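Local coordinates for protein catechol 1,2 dioxygenase (Acinetobacter radioresistens, PDB 2XSU) that probably catalyses the intradiol ring cleavage of catechol by dioxygen to cis,cis-muconate, using a bound ferric iron, at residues 29-32 with 33-37; 16-19 with 20-24; 57-60 with 61-64; 83-86 with 87-91; 92-96 with 97-101. The protein carries 1 engineered substitution. All blocks are in the same frame, centred on the assembly; numbering follows the deposited sequence.

Contact 1. Residues 29-32 with 33-37. With PIE (1,2-diacyl-sn-glycero-3-phosphoinositol), chain C.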
# COMPACT_ATOMS: atom_id res chain seq x y z
N ASP A 29 -15.27 7.93 12.83
CA ASP A 29 -15.87 7.88 11.49
C ASP A 29 -16.40 6.46 11.37
O ASP A 29 -15.62 5.50 11.25
CB ASP A 29 -14.84 8.19 10.40
CG ASP A 29 -15.46 8.27 9.00
OD1 ASP A 29 -16.00 7.26 8.52
OD2 ASP A 29 -15.40 9.35 8.37
N GLU A 30 -17.72 6.31 11.41
CA GLU A 30 -18.31 4.98 11.49
C GLU A 30 -18.03 4.11 10.26
O GLU A 30 -17.82 2.89 10.39
CB GLU A 30 -19.81 5.06 11.80
CG GLU A 30 -20.05 5.71 13.19
CD GLU A 30 -21.47 5.57 13.71
OE1 GLU A 30 -22.15 4.57 13.37
OE2 GLU A 30 -21.90 6.47 14.47
N ARG A 31 -18.02 4.73 9.07
CA ARG A 31 -17.77 4.01 7.81
C ARG A 31 -16.33 3.49 7.75
O ARG A 31 -16.09 2.31 7.41
CB ARG A 31 -18.08 4.89 6.59
CG ARG A 31 -17.83 4.18 5.23
CD ARG A 31 -18.64 2.90 5.08
NE ARG A 31 -18.69 2.50 3.66
CZ ARG A 31 -19.26 1.40 3.18
NH1 ARG A 31 -19.82 0.48 3.99
NH2 ARG A 31 -19.25 1.23 1.85
N ILE A 32 -15.39 4.36 8.12
CA ILE A 32 -13.97 3.96 8.11
C ILE A 32 -13.76 2.84 9.14
O ILE A 32 -13.10 1.83 8.85
CB ILE A 32 -13.04 5.16 8.33
CG1 ILE A 32 -13.08 6.09 7.10
CG2 ILE A 32 -11.60 4.70 8.57
CD1 ILE A 32 -12.36 7.41 7.27
N GLN A 33 -14.34 2.99 10.34
CA GLN A 33 -14.26 1.92 11.33
C GLN A 33 -14.79 0.58 10.79
O GLN A 33 -14.14 -0.45 10.90
CB GLN A 33 -14.95 2.33 12.63
CG GLN A 33 -14.78 1.30 13.76
CD GLN A 33 -15.71 1.61 14.92
OE1 GLN A 33 -16.92 1.38 14.82
NE2 GLN A 33 -15.16 2.14 16.02
N GLN A 34 -15.99 0.60 10.21
CA GLN A 34 -16.60 -0.58 9.61
C GLN A 34 -15.68 -1.28 8.58
O GLN A 34 -15.48 -2.49 8.63
CB GLN A 34 -17.91 -0.16 8.92
CG GLN A 34 -18.65 -1.30 8.29
CD GLN A 34 -19.77 -0.86 7.34
OE1 GLN A 34 -19.81 0.27 6.88
NE2 GLN A 34 -20.66 -1.79 7.04
N VAL A 35 -15.13 -0.49 7.65
CA VAL A 35 -14.29 -1.05 6.59
C VAL A 35 -12.97 -1.62 7.14
O VAL A 35 -12.59 -2.75 6.80
CB VAL A 35 -14.04 -0.01 5.44
CG1 VAL A 35 -12.99 -0.56 4.43
CG2 VAL A 35 -15.35 0.42 4.77
N VAL A 36 -12.32 -0.88 8.04
CA VAL A 36 -11.08 -1.36 8.66
C VAL A 36 -11.29 -2.68 9.42
O VAL A 36 -10.50 -3.64 9.27
CB VAL A 36 -10.46 -0.26 9.56
CG1 VAL A 36 -9.36 -0.83 10.46
CG2 VAL A 36 -9.99 0.91 8.67
N VAL A 37 -12.34 -2.76 10.23
CA VAL A 37 -12.64 -3.97 10.99
C VAL A 37 -12.85 -5.17 10.06
O VAL A 37 -12.35 -6.27 10.31
CB VAL A 37 -13.83 -3.73 11.93
CG1 VAL A 37 -14.34 -5.03 12.53
CG2 VAL A 37 -13.41 -2.77 13.03
P PIE C . -7.08 11.21 5.75
O11 PIE C . -8.18 12.01 5.22
O12 PIE C . -7.53 9.63 6.08
O13 PIE C . -6.82 11.91 7.32
O14 PIE C . -5.73 11.34 5.20
C1 PIE C . -9.41 11.27 5.78
C2 PIE C . -9.75 10.34 4.58
C3 PIE C . -9.68 8.92 5.14
O31 PIE C . -9.18 7.95 4.19
O32 PIE C . -7.84 6.80 5.57
C31 PIE C . -8.80 6.80 4.82
C32 PIE C . -9.59 5.51 4.57
C33 PIE C . -8.70 4.44 3.95
C34 PIE C . -8.24 3.42 4.99
C35 PIE C . -8.23 2.02 4.39
C36 PIE C . -7.00 1.23 4.84
C37 PIE C . -7.37 0.29 5.99
C38 PIE C . -6.46 -0.93 6.00
C39 PIE C . -7.12 -2.03 6.53
C40 PIE C . -6.74 -3.35 6.28
C41 PIE C . -5.65 -3.68 5.48
C42 PIE C . -4.48 -4.19 6.33
O21 PIE C . -11.04 10.64 3.91
O22 PIE C . -12.41 11.15 5.65
C21 PIE C . -12.22 10.51 4.62
C22 PIE C . -13.37 9.62 4.11
C23 PIE C . -13.02 8.33 3.37
C24 PIE C . -14.29 7.60 2.92
C25 PIE C . -14.37 6.19 3.51
C26 PIE C . -13.34 5.27 2.86
C27 PIE C . -13.47 3.84 3.36
C28 PIE C . -12.18 3.05 3.13
C29 PIE C . -12.23 2.29 1.81
C47 PIE C . -11.07 1.30 1.67
C48 PIE C . -11.15 0.59 0.33
C49 PIE C . -10.39 -0.74 0.35
C50 PIE C . -9.61 -0.97 -0.95
C51 PIE C . -8.12 -0.58 -0.82
C1' PIE C . -3.29 14.03 4.55
C2' PIE C . -3.98 14.71 3.41
C3' PIE C . -5.49 14.75 3.71
C4' PIE C . -6.03 13.40 3.95
C5' PIE C . -5.27 12.68 5.08
C6' PIE C . -3.77 12.60 4.73
O1' PIE C . -1.88 13.93 4.28
O2' PIE C . -3.53 16.04 3.22
O3' PIE C . -6.19 15.37 2.63
O4' PIE C . -6.97 12.65 3.21
O6' PIE C . -3.07 11.99 5.83
C52 PIE C . -7.40 -1.26 0.35
C53 PIE C . -6.92 -2.66 0.00
C54 PIE C . -5.81 -2.63 -1.06
C55 PIE C . -4.71 -3.64 -0.73
C43 PIE C . -3.49 -3.07 6.68
C44 PIE C . -2.04 -3.48 6.43
C45 PIE C . -1.17 -3.12 7.63
C46 PIE C . -0.13 -2.08 7.24
O HOH W 1 -18.72 1.36 12.49
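Arg-31 turns its guanidinium forward along the helix, toward Gln-34, and NH1 donates to Gln-34 OE1 over 2.9 Å. The oxygen lies in the guanidinium plane, whereas the donor sits well above the plane of the amide, and the guanidinium and amide planes are 55° apart. A bend at chi2 (58°) brings the guanidinium face over Val-35 CG2. NH2 goes further out, forming a salt bridge to Glu-56 of the second subunit. Ile-32 CG2 touches Val-36 CG2 at 4.1 Å, while Ile-32 CD1 reaches the glycerol carbon C3 of the phospholipid at 3.7 Å and Val-35 CG1 meets its acyl carbon C47 at 3.8 Å. These side chains are positioned by a helix that starts cleanly: Asp-29 is the N-cap, its OD1 accepting from Ile-32 N at 3.0 Å, and its backbone O takes Gln-33 N. A water bridges Glu-30 O and Gln-33 OE1. This is the N-capped start of helix 30-49, with one flank on the partner subunit and another lining the lipid pocket, as at the helical dimer interface of catechol 1,2-dioxygenases.

Contact 2. Residues 16-19 with 20-24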
# COMPACT_ATOMS: atom_id res chain seq x y z
N VAL A 16 -9.55 -8.25 16.78
CA VAL A 16 -9.67 -7.03 15.97
C VAL A 16 -10.49 -5.96 16.72
O VAL A 16 -10.11 -4.77 16.71
CB VAL A 16 -10.26 -7.33 14.58
CG1 VAL A 16 -10.57 -6.02 13.82
CG2 VAL A 16 -9.27 -8.11 13.75
N LYS A 17 -11.58 -6.39 17.37
CA LYS A 17 -12.43 -5.48 18.15
C LYS A 17 -11.65 -4.89 19.33
O LYS A 17 -11.70 -3.67 19.57
CB LYS A 17 -13.70 -6.19 18.62
CG LYS A 17 -14.64 -5.30 19.41
CD LYS A 17 -15.91 -6.04 19.78
CE LYS A 17 -16.85 -5.13 20.56
NZ LYS A 17 -16.43 -5.05 21.98
N GLN A 18 -10.94 -5.74 20.05
CA GLN A 18 -10.18 -5.30 21.22
C GLN A 18 -9.16 -4.23 20.85
O GLN A 18 -8.99 -3.24 21.57
CB GLN A 18 -9.45 -6.47 21.84
CG GLN A 18 -10.38 -7.38 22.61
CD GLN A 18 -9.75 -8.72 22.92
OE1 GLN A 18 -8.52 -8.86 22.94
NE2 GLN A 18 -10.60 -9.72 23.16
N MET A 19 -8.50 -4.43 19.70
CA MET A 19 -7.43 -3.53 19.27
C MET A 19 -7.91 -2.25 18.58
O MET A 19 -7.31 -1.17 18.76
CB MET A 19 -6.41 -4.29 18.41
CG MET A 19 -5.73 -5.45 19.16
SD MET A 19 -4.40 -6.27 18.25
CE MET A 19 -5.33 -6.93 16.86
N ASN A 20 -9.01 -2.34 17.83
CA ASN A 20 -9.38 -1.25 16.92
C ASN A 20 -10.69 -0.53 17.23
O ASN A 20 -10.96 0.55 16.68
CB ASN A 20 -9.36 -1.74 15.46
CG ASN A 20 -7.94 -1.99 14.97
OD1 ASN A 20 -7.19 -1.06 14.72
ND2 ASN A 20 -7.56 -3.27 14.89
N VAL A 21 -11.48 -1.12 18.13
CA VAL A 21 -12.82 -0.61 18.46
C VAL A 21 -12.91 -0.24 19.95
O VAL A 21 -13.27 0.91 20.27
CB VAL A 21 -13.91 -1.62 18.08
CG1 VAL A 21 -15.29 -1.14 18.52
CG2 VAL A 21 -13.91 -1.89 16.58
N ASP A 22 -12.55 -1.18 20.82
CA ASP A 22 -12.55 -0.96 22.29
C ASP A 22 -11.65 0.20 22.70
O ASP A 22 -11.91 0.86 23.73
CB ASP A 22 -12.15 -2.22 23.08
CG ASP A 22 -13.15 -3.37 22.90
OD1 ASP A 22 -14.24 -3.17 22.30
OD2 ASP A 22 -12.81 -4.50 23.34
N THR A 23 -10.58 0.43 21.93
CA THR A 23 -9.64 1.52 22.16
C THR A 23 -10.12 2.92 21.72
O THR A 23 -9.45 3.92 22.01
CB THR A 23 -8.33 1.22 21.43
OG1 THR A 23 -8.65 0.88 20.08
CG2 THR A 23 -7.58 0.04 22.10
N ALA A 24 -11.26 2.98 21.03
CA ALA A 24 -11.80 4.26 20.54
C ALA A 24 -12.29 5.14 21.70
O ALA A 24 -12.95 4.65 22.64
CB ALA A 24 -12.95 4.01 19.55
O HOH W 2 -14.12 -6.61 23.59
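Lys-17 and Asp-22 form a salt bridge across the C-terminal end of helix 9-20, where the chain passes into a type I turn from Val-21 to Ala-24. From Lys-17 CB the chain leaves with CG swung away from the backbone N (chi1 -179°). CG packs on Val-21 CB at 4.0 Å and also passes near Asp-22 OD1. CD continues straight on, the oxygen at the limit of contact; CE closes in again; then a turn at chi4 (-80°) drops NZ onto Asp-22 OD1 at 2.9 Å. The ammonium uses the syn lone pair of that oxygen, and the two side chains meet at about a right angle. A water links the other carboxylate oxygen back to NZ, though its bond to the lysine is weak. The backbone of the same lysine carries the helix end: Lys-17 O accepts from Val-21 N and, at 2.9 Å, from Asp-22 N, the two arriving from opposite faces of the carbonyl plane. Asn-20 is buried, and its ND2 is taken mainly by Leu-80 O of the second subunit, with a weak second bond to Val-16 O. Val-16 and Met-19 rest on Phe-44 of helix 30-49. At the exit Thr-23 OG1 donates to Met-19 O over 2.8 Å, standing 53° out of the carbonyl plane.

Contact 3. Residues 57-60 with 61-64; sequences VWKG and LEYL. With PIE (1,2-diacyl-sn-glycero-3-phosphoinositol), chain B.
Val-57 O receives Leu-61 N, the first of four regular i to i+4 bonds that run through this part of helix 54-69. The CA of Val-57 already lies against the lipid, 3.9 Å from acyl carbon C48. Next comes Trp-58, whose indole slants across Leu-61 so that CZ3 meets CD1 at 3.7 Å; the approach is oblique to the ring. Its CB lies beside Glu-62 OE2, a carboxylate oxygen that accepts from Arg-308 N of the second subunit, and the indole itself is in cation-pi contact with Arg-307 of that subunit. Lys-59 runs out extended and bends only at its last torsion. Its CD packs on acyl carbon C23 at 3.8 Å, and NZ makes a salt bridge with Glu-306 of the second subunit, while Glu-62 OE1 stays 6.4 Å from NZ. Acyl carbon C33 lies 3.8 Å from Gly-60 CA, and the second acyl chain, at C47, passes where a CB would sit. One turn later Leu-64 CD1 meets C54 at 3.7 Å, and Tyr-63, its CG anti to the backbone N (chi1 177°), sets CD1 3.5 Å from the ester carbonyl oxygen O32 and sends OH to Thr-208 O. The chemistry is thus divided: an apolar flank with a bare backbone patch holds fatty acyl chains in the lipid pocket, while charged ends on another flank fasten the partner subunit.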
# COMPACT_ATOMS: atom_id res chain seq x y z
N VAL A 57 4.45 -11.75 5.16
CA VAL A 57 3.72 -10.52 5.42
C VAL A 57 4.61 -9.30 5.20
O VAL A 57 4.22 -8.34 4.52
CB VAL A 57 3.13 -10.51 6.85
CG1 VAL A 57 2.49 -9.17 7.19
CG2 VAL A 57 2.11 -11.63 7.01
N TRP A 58 5.84 -9.32 5.72
CA TRP A 58 6.75 -8.19 5.54
C TRP A 58 7.09 -7.99 4.08
O TRP A 58 7.12 -6.87 3.62
CB TRP A 58 8.02 -8.34 6.40
CG TRP A 58 7.74 -8.34 7.88
CD1 TRP A 58 8.17 -9.27 8.77
CD2 TRP A 58 6.96 -7.40 8.63
NE1 TRP A 58 7.70 -8.99 10.03
CE2 TRP A 58 6.98 -7.83 9.98
CE3 TRP A 58 6.27 -6.22 8.30
CZ2 TRP A 58 6.32 -7.13 11.01
CZ3 TRP A 58 5.61 -5.52 9.32
CH2 TRP A 58 5.65 -5.99 10.67
N LYS A 59 7.26 -9.08 3.33
CA LYS A 59 7.52 -8.94 1.89
C LYS A 59 6.34 -8.26 1.19
O LYS A 59 6.54 -7.42 0.30
CB LYS A 59 7.86 -10.28 1.24
CG LYS A 59 9.31 -10.68 1.57
CD LYS A 59 9.74 -12.04 1.03
CE LYS A 59 11.22 -12.33 1.40
NZ LYS A 59 11.42 -13.03 2.72
N GLY A 60 5.12 -8.62 1.58
CA GLY A 60 3.92 -7.99 0.99
C GLY A 60 3.85 -6.49 1.31
O GLY A 60 3.55 -5.67 0.44
N LEU A 61 4.12 -6.12 2.56
CA LEU A 61 4.10 -4.70 2.96
C LEU A 61 5.23 -3.90 2.29
O LEU A 61 5.04 -2.75 1.89
CB LEU A 61 4.15 -4.57 4.48
CG LEU A 61 2.88 -4.97 5.21
CD1 LEU A 61 3.12 -4.72 6.69
CD2 LEU A 61 1.65 -4.18 4.74
N GLU A 62 6.40 -4.53 2.14
CA GLU A 62 7.52 -3.90 1.44
C GLU A 62 7.17 -3.67 -0.05
O GLU A 62 7.46 -2.60 -0.60
CB GLU A 62 8.79 -4.73 1.61
CG GLU A 62 9.32 -4.62 3.07
CD GLU A 62 10.11 -5.82 3.54
OE1 GLU A 62 10.55 -6.65 2.71
OE2 GLU A 62 10.31 -5.93 4.79
N TYR A 63 6.52 -4.66 -0.65
CA TYR A 63 6.02 -4.51 -2.03
C TYR A 63 5.04 -3.34 -2.14
O TYR A 63 5.22 -2.48 -3.04
CB TYR A 63 5.35 -5.80 -2.52
CG TYR A 63 4.77 -5.62 -3.91
CD1 TYR A 63 5.59 -5.69 -5.03
CD2 TYR A 63 3.41 -5.35 -4.08
CE1 TYR A 63 5.08 -5.47 -6.32
CE2 TYR A 63 2.88 -5.12 -5.36
CZ TYR A 63 3.73 -5.18 -6.46
OH TYR A 63 3.19 -4.96 -7.71
N LEU A 64 4.05 -3.29 -1.25
CA LEU A 64 3.07 -2.18 -1.28
C LEU A 64 3.72 -0.83 -1.07
O LEU A 64 3.35 0.14 -1.75
CB LEU A 64 1.91 -2.40 -0.31
CG LEU A 64 1.02 -3.60 -0.72
CD1 LEU A 64 -0.04 -3.83 0.33
CD2 LEU A 64 0.35 -3.41 -2.11
P PIE B . 9.69 -8.54 -6.49
O11 PIE B . 10.66 -9.46 -5.92
O12 PIE B . 8.10 -9.04 -6.25
O13 PIE B . 9.93 -8.73 -8.21
O14 PIE B . 9.87 -7.09 -6.38
C1 PIE B . 9.88 -10.79 -5.91
C2 PIE B . 9.33 -10.77 -4.47
C3 PIE B . 7.80 -10.84 -4.60
O31 PIE B . 7.10 -10.09 -3.60
O32 PIE B . 5.54 -9.16 -4.92
C31 PIE B . 5.80 -9.88 -3.96
C32 PIE B . 4.68 -10.55 -3.17
C33 PIE B . 3.76 -9.51 -2.54
C34 PIE B . 2.47 -9.33 -3.35
C35 PIE B . 1.28 -9.14 -2.41
C36 PIE B . 0.32 -8.07 -2.94
C37 PIE B . -0.86 -8.73 -3.65
C38 PIE B . -2.10 -7.84 -3.56
C39 PIE B . -3.26 -8.61 -3.58
C40 PIE B . -4.48 -8.16 -3.08
C41 PIE B . -4.65 -6.89 -2.54
C42 PIE B . -5.44 -5.99 -3.50
O21 PIE B . 9.87 -11.83 -3.58
O22 PIE B . 9.99 -13.63 -4.96
C21 PIE B . 9.63 -13.16 -3.88
C22 PIE B . 8.99 -14.12 -2.86
C23 PIE B . 7.92 -13.56 -1.92
C24 PIE B . 7.42 -14.65 -0.96
C25 PIE B . 5.91 -14.87 -1.10
C26 PIE B . 5.14 -13.68 -0.52
C27 PIE B . 3.63 -13.93 -0.56
C28 PIE B . 2.86 -12.61 -0.47
C29 PIE B . 2.48 -12.29 0.97
C47 PIE B . 1.50 -11.12 1.06
C48 PIE B . 1.17 -10.82 2.52
C49 PIE B . -0.15 -10.07 2.66
C50 PIE B . -0.08 -8.96 3.71
C51 PIE B . 0.17 -7.58 3.09
C1' PIE B . 12.48 -4.60 -7.18
C2' PIE B . 13.48 -4.96 -6.12
C3' PIE B . 13.53 -6.50 -6.00
C4' PIE B . 12.20 -7.06 -5.71
C5' PIE B . 11.17 -6.64 -6.76
C6' PIE B . 11.08 -5.09 -6.82
O1' PIE B . 12.37 -3.17 -7.27
O2' PIE B . 14.79 -4.50 -6.43
O3' PIE B . 14.47 -6.89 -4.98
O4' PIE B . 11.74 -7.75 -4.57
O6' PIE B . 10.17 -4.71 -7.85
C52 PIE B . -0.84 -7.20 2.00
C53 PIE B . -2.13 -6.62 2.58
C54 PIE B . -1.88 -5.26 3.25
C55 PIE B . -3.01 -4.28 2.93
C43 PIE B . -4.52 -5.15 -4.39
C44 PIE B . -4.93 -3.68 -4.44
C45 PIE B . -4.96 -3.17 -5.88
C46 PIE B . -3.92 -2.08 -6.08

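Contact 4. Residues 83-86 with 87-91; sequences EHYL and DLRAD
Glu-83 O and Asp-87 are joined twice over. The backbone bond from Asp-87 N is weak and stretched to 3.5 Å, but a water donates both to Glu-83 O at 2.9 Å and to Asp-87 OD1 at 2.8 Å, spanning the loose turn. The other carboxylate oxygen, OD2, accepts from a second water that lies in the imidazole plane, 2.9 Å from His-84 ND1. Beyond the segments, Glu-83 OE2 is satisfied by Gly-109 N. Regular helical bonds resume with Leu-88 N to His-84 O at 2.9 Å and Arg-89 N to Tyr-85 O. All of this belongs to helix 82-96, in the N-terminal helical part of the enzyme that forms the dimer interface; its start approaches the iron centre, and the side chain of Glu-83 lies about 9 Å from the metal. Two rings are covered by side chains one helical turn further on. Leu-88 sets CG over a face of His-84 in a CH-pi contact, 4.0 Å from the centroid and 24° off the normal. The aliphatic part of Arg-89 passes over Tyr-85, CD touching CE2 at 3.8 Å, and a bend at chi3 (88°) turns the guanidinium toward the second subunit. Its NE and NH2 form salt bridges there with Glu-48 and Asp-51. Tyr-85 OH makes a weak hydrogen bond to the same Glu-48 OE2, and Phe-44 of that subunit stacks on the Tyr-85 ring.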
# COMPACT_ATOMS: atom_id res chain seq x y z
N GLU A 83 -9.94 -2.57 -11.01
CA GLU A 83 -10.55 -1.41 -11.65
C GLU A 83 -11.72 -1.85 -12.57
O GLU A 83 -12.81 -1.28 -12.50
CB GLU A 83 -9.46 -0.64 -12.44
CG GLU A 83 -9.97 0.71 -12.91
CD GLU A 83 -8.85 1.60 -13.50
OE1 GLU A 83 -7.72 1.08 -13.70
OE2 GLU A 83 -9.12 2.81 -13.73
N HIS A 84 -11.50 -2.90 -13.34
CA HIS A 84 -12.58 -3.46 -14.15
C HIS A 84 -13.76 -3.96 -13.28
O HIS A 84 -14.92 -3.77 -13.66
CB HIS A 84 -12.02 -4.59 -15.04
CG HIS A 84 -13.05 -5.38 -15.76
ND1 HIS A 84 -13.93 -4.81 -16.67
CD2 HIS A 84 -13.33 -6.70 -15.74
CE1 HIS A 84 -14.72 -5.76 -17.15
NE2 HIS A 84 -14.37 -6.92 -16.63
N TYR A 85 -13.47 -4.62 -12.16
CA TYR A 85 -14.51 -5.12 -11.25
C TYR A 85 -15.43 -3.98 -10.81
O TYR A 85 -16.65 -4.17 -10.71
CB TYR A 85 -13.85 -5.79 -10.03
CG TYR A 85 -14.84 -6.53 -9.13
CD1 TYR A 85 -15.54 -7.63 -9.62
CD2 TYR A 85 -15.06 -6.11 -7.82
CE1 TYR A 85 -16.46 -8.31 -8.81
CE2 TYR A 85 -16.00 -6.78 -7.00
CZ TYR A 85 -16.66 -7.89 -7.53
OH TYR A 85 -17.59 -8.62 -6.80
N LEU A 86 -14.87 -2.81 -10.55
CA LEU A 86 -15.69 -1.68 -10.12
C LEU A 86 -16.69 -1.32 -11.21
O LEU A 86 -17.84 -1.00 -10.90
CB LEU A 86 -14.83 -0.47 -9.75
CG LEU A 86 -13.79 -0.62 -8.65
CD1 LEU A 86 -13.03 0.70 -8.47
CD2 LEU A 86 -14.48 -1.04 -7.37
N ASP A 87 -16.27 -1.38 -12.48
CA ASP A 87 -17.19 -1.17 -13.60
C ASP A 87 -18.25 -2.27 -13.71
O ASP A 87 -19.43 -1.98 -14.02
CB ASP A 87 -16.45 -1.08 -14.94
CG ASP A 87 -15.64 0.18 -15.10
OD1 ASP A 87 -15.79 1.17 -14.31
OD2 ASP A 87 -14.75 0.15 -15.99
N LEU A 88 -17.85 -3.53 -13.50
CA LEU A 88 -18.83 -4.64 -13.50
C LEU A 88 -19.93 -4.36 -12.46
O LEU A 88 -21.13 -4.51 -12.75
CB LEU A 88 -18.18 -6.00 -13.23
CG LEU A 88 -17.24 -6.53 -14.32
CD1 LEU A 88 -16.67 -7.87 -13.88
CD2 LEU A 88 -17.93 -6.66 -15.68
N ARG A 89 -19.53 -3.91 -11.27
CA ARG A 89 -20.49 -3.53 -10.23
C ARG A 89 -21.37 -2.35 -10.65
O ARG A 89 -22.59 -2.37 -10.42
CB ARG A 89 -19.79 -3.25 -8.91
CG ARG A 89 -19.28 -4.51 -8.27
CD ARG A 89 -18.90 -4.27 -6.79
NE ARG A 89 -20.12 -4.49 -5.94
CZ ARG A 89 -20.66 -3.58 -5.13
NH1 ARG A 89 -20.18 -2.36 -4.97
NH2 ARG A 89 -21.75 -3.91 -4.45
N ALA A 90 -20.79 -1.33 -11.28
CA ALA A 90 -21.54 -0.17 -11.65
C ALA A 90 -22.57 -0.54 -12.71
O ALA A 90 -23.70 -0.04 -12.69
CB ALA A 90 -20.61 0.93 -12.15
N ASP A 91 -22.17 -1.42 -13.64
CA ASP A 91 -23.08 -1.89 -14.70
C ASP A 91 -24.27 -2.64 -14.09
O ASP A 91 -25.41 -2.47 -14.54
CB ASP A 91 -22.38 -2.79 -15.73
CG ASP A 91 -21.57 -2.01 -16.76
OD1 ASP A 91 -21.69 -0.79 -16.87
OD2 ASP A 91 -20.80 -2.68 -17.49
O HOH W 3 -13.49 1.47 -12.83
O HOH W 4 -14.36 -2.08 -17.55

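Contact 5. Residues 92-96 with 97-101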
# COMPACT_ATOMS: atom_id res chain seq x y z
N GLU A 92 -24.00 -3.46 -13.07
CA GLU A 92 -25.09 -4.23 -12.43
C GLU A 92 -26.01 -3.34 -11.62
O GLU A 92 -27.25 -3.55 -11.64
CB GLU A 92 -24.53 -5.38 -11.59
CG GLU A 92 -25.60 -6.37 -11.12
CD GLU A 92 -26.07 -7.38 -12.18
OE1 GLU A 92 -25.66 -7.31 -13.36
OE2 GLU A 92 -26.87 -8.27 -11.82
N ALA A 93 -25.45 -2.35 -10.91
CA ALA A 93 -26.27 -1.33 -10.23
C ALA A 93 -27.17 -0.58 -11.22
O ALA A 93 -28.36 -0.33 -10.92
CB ALA A 93 -25.40 -0.35 -9.45
N ASP A 94 -26.63 -0.25 -12.40
CA ASP A 94 -27.42 0.48 -13.41
C ASP A 94 -28.52 -0.40 -13.97
O ASP A 94 -29.66 0.07 -14.14
CB ASP A 94 -26.54 0.98 -14.56
CG ASP A 94 -25.74 2.23 -14.21
OD1 ASP A 94 -25.85 2.84 -13.11
OD2 ASP A 94 -24.91 2.58 -15.07
N ALA A 95 -28.21 -1.68 -14.19
CA ALA A 95 -29.24 -2.63 -14.66
C ALA A 95 -30.39 -2.70 -13.66
O ALA A 95 -31.58 -2.69 -14.06
CB ALA A 95 -28.66 -4.01 -14.91
N LYS A 96 -30.06 -2.79 -12.38
CA LYS A 96 -31.10 -2.91 -11.34
C LYS A 96 -31.91 -1.61 -11.21
O LYS A 96 -33.03 -1.62 -10.68
CB LYS A 96 -30.49 -3.33 -10.00
CG LYS A 96 -30.11 -4.81 -10.00
CD LYS A 96 -29.19 -5.20 -8.84
CE LYS A 96 -28.73 -6.65 -8.95
NZ LYS A 96 -27.78 -6.99 -7.84
N ALA A 97 -31.35 -0.51 -11.70
CA ALA A 97 -32.09 0.77 -11.77
C ALA A 97 -32.93 0.93 -13.04
O ALA A 97 -33.67 1.93 -13.18
CB ALA A 97 -31.09 1.95 -11.61
N GLY A 98 -32.83 -0.01 -13.96
CA GLY A 98 -33.51 0.10 -15.26
C GLY A 98 -32.86 1.07 -16.22
O GLY A 98 -33.41 1.37 -17.28
N ILE A 99 -31.65 1.54 -15.87
CA ILE A 99 -30.89 2.40 -16.75
C ILE A 99 -30.30 1.53 -17.82
O ILE A 99 -29.46 0.65 -17.56
CB ILE A 99 -29.74 3.15 -16.03
CG1 ILE A 99 -30.29 3.97 -14.87
CG2 ILE A 99 -28.96 4.02 -17.03
CD1 ILE A 99 -29.24 4.51 -13.97
N THR A 100 -30.78 1.76 -19.03
CA THR A 100 -30.30 1.08 -20.20
C THR A 100 -29.90 2.13 -21.25
O THR A 100 -30.24 3.33 -21.15
CB THR A 100 -31.37 0.15 -20.83
OG1 THR A 100 -32.44 0.95 -21.37
CG2 THR A 100 -31.93 -0.85 -19.81
N GLY A 101 -29.21 1.65 -22.28
CA GLY A 101 -28.77 2.49 -23.35
C GLY A 101 -27.52 3.25 -22.97
O GLY A 101 -26.99 3.13 -21.85
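Asp-94 and Ile-99 face each other across the end of helix 82-96, their side chains slanting past one another. The methylene CB of the aspartate rests 4.1 Å from Ile-99 CB, and further out Ile-99 CD1 comes within 3.9 Å of Asp-94 OD1. The isoleucine reaches this far because CG1 lies anti to its carbonyl carbon (chi1 -57°) and the chain then runs on extended. The carboxylate does its polar work with arginines: OD1 pairs with Arg-236 and OD2 with Arg-105, so each oxygen of the buried carboxylate has an arginine partner, while Ile-99 packs on Arg-236 and Pro-301. Ala-97 CB sits over the last turn, 3.5 Å from Asp-94 O. Away from this cluster Lys-96 NZ is hydrogen-bonded to His-6 ND1 of the second subunit, a residue of the histidine tag. The backbone fixes the placement: Ile-99 N donates to Asp-94 O at 3.0 Å, and inside that loop Gly-98 N donates to Ala-95 O, also at 3.0 Å, from above the carbonyl plane. Gly-98 has a positive phi of 75°, where the chain leaves the helix. The two nested bonds and the positive phi make this a Schellman motif closing helix 82-96, with Ile-99 packed against Asp-94 beside it.

In the fold
Contacts 1 and 2 are direct neighbours, their centres 11 Å apart, where Val-37 CG2 meets Val-21 CG2 at 3.7 Å and joins helix 30-49 to the end of helix 9-20 and the loop that follows it. Contacts 1 and 3 do not touch, with nearest atoms about 13 Å apart, yet both line lipid sites: each packs on its own phospholipid, and Leu-61 in contact 3 also touches the other one. Contacts 4 and 5 follow along helix 82-96, centres 13 Å apart. Contact 4 lies nearest the active site, the side chain of Glu-83 about 7 Å from that of the iron ligand His-227. All five touch the second subunit.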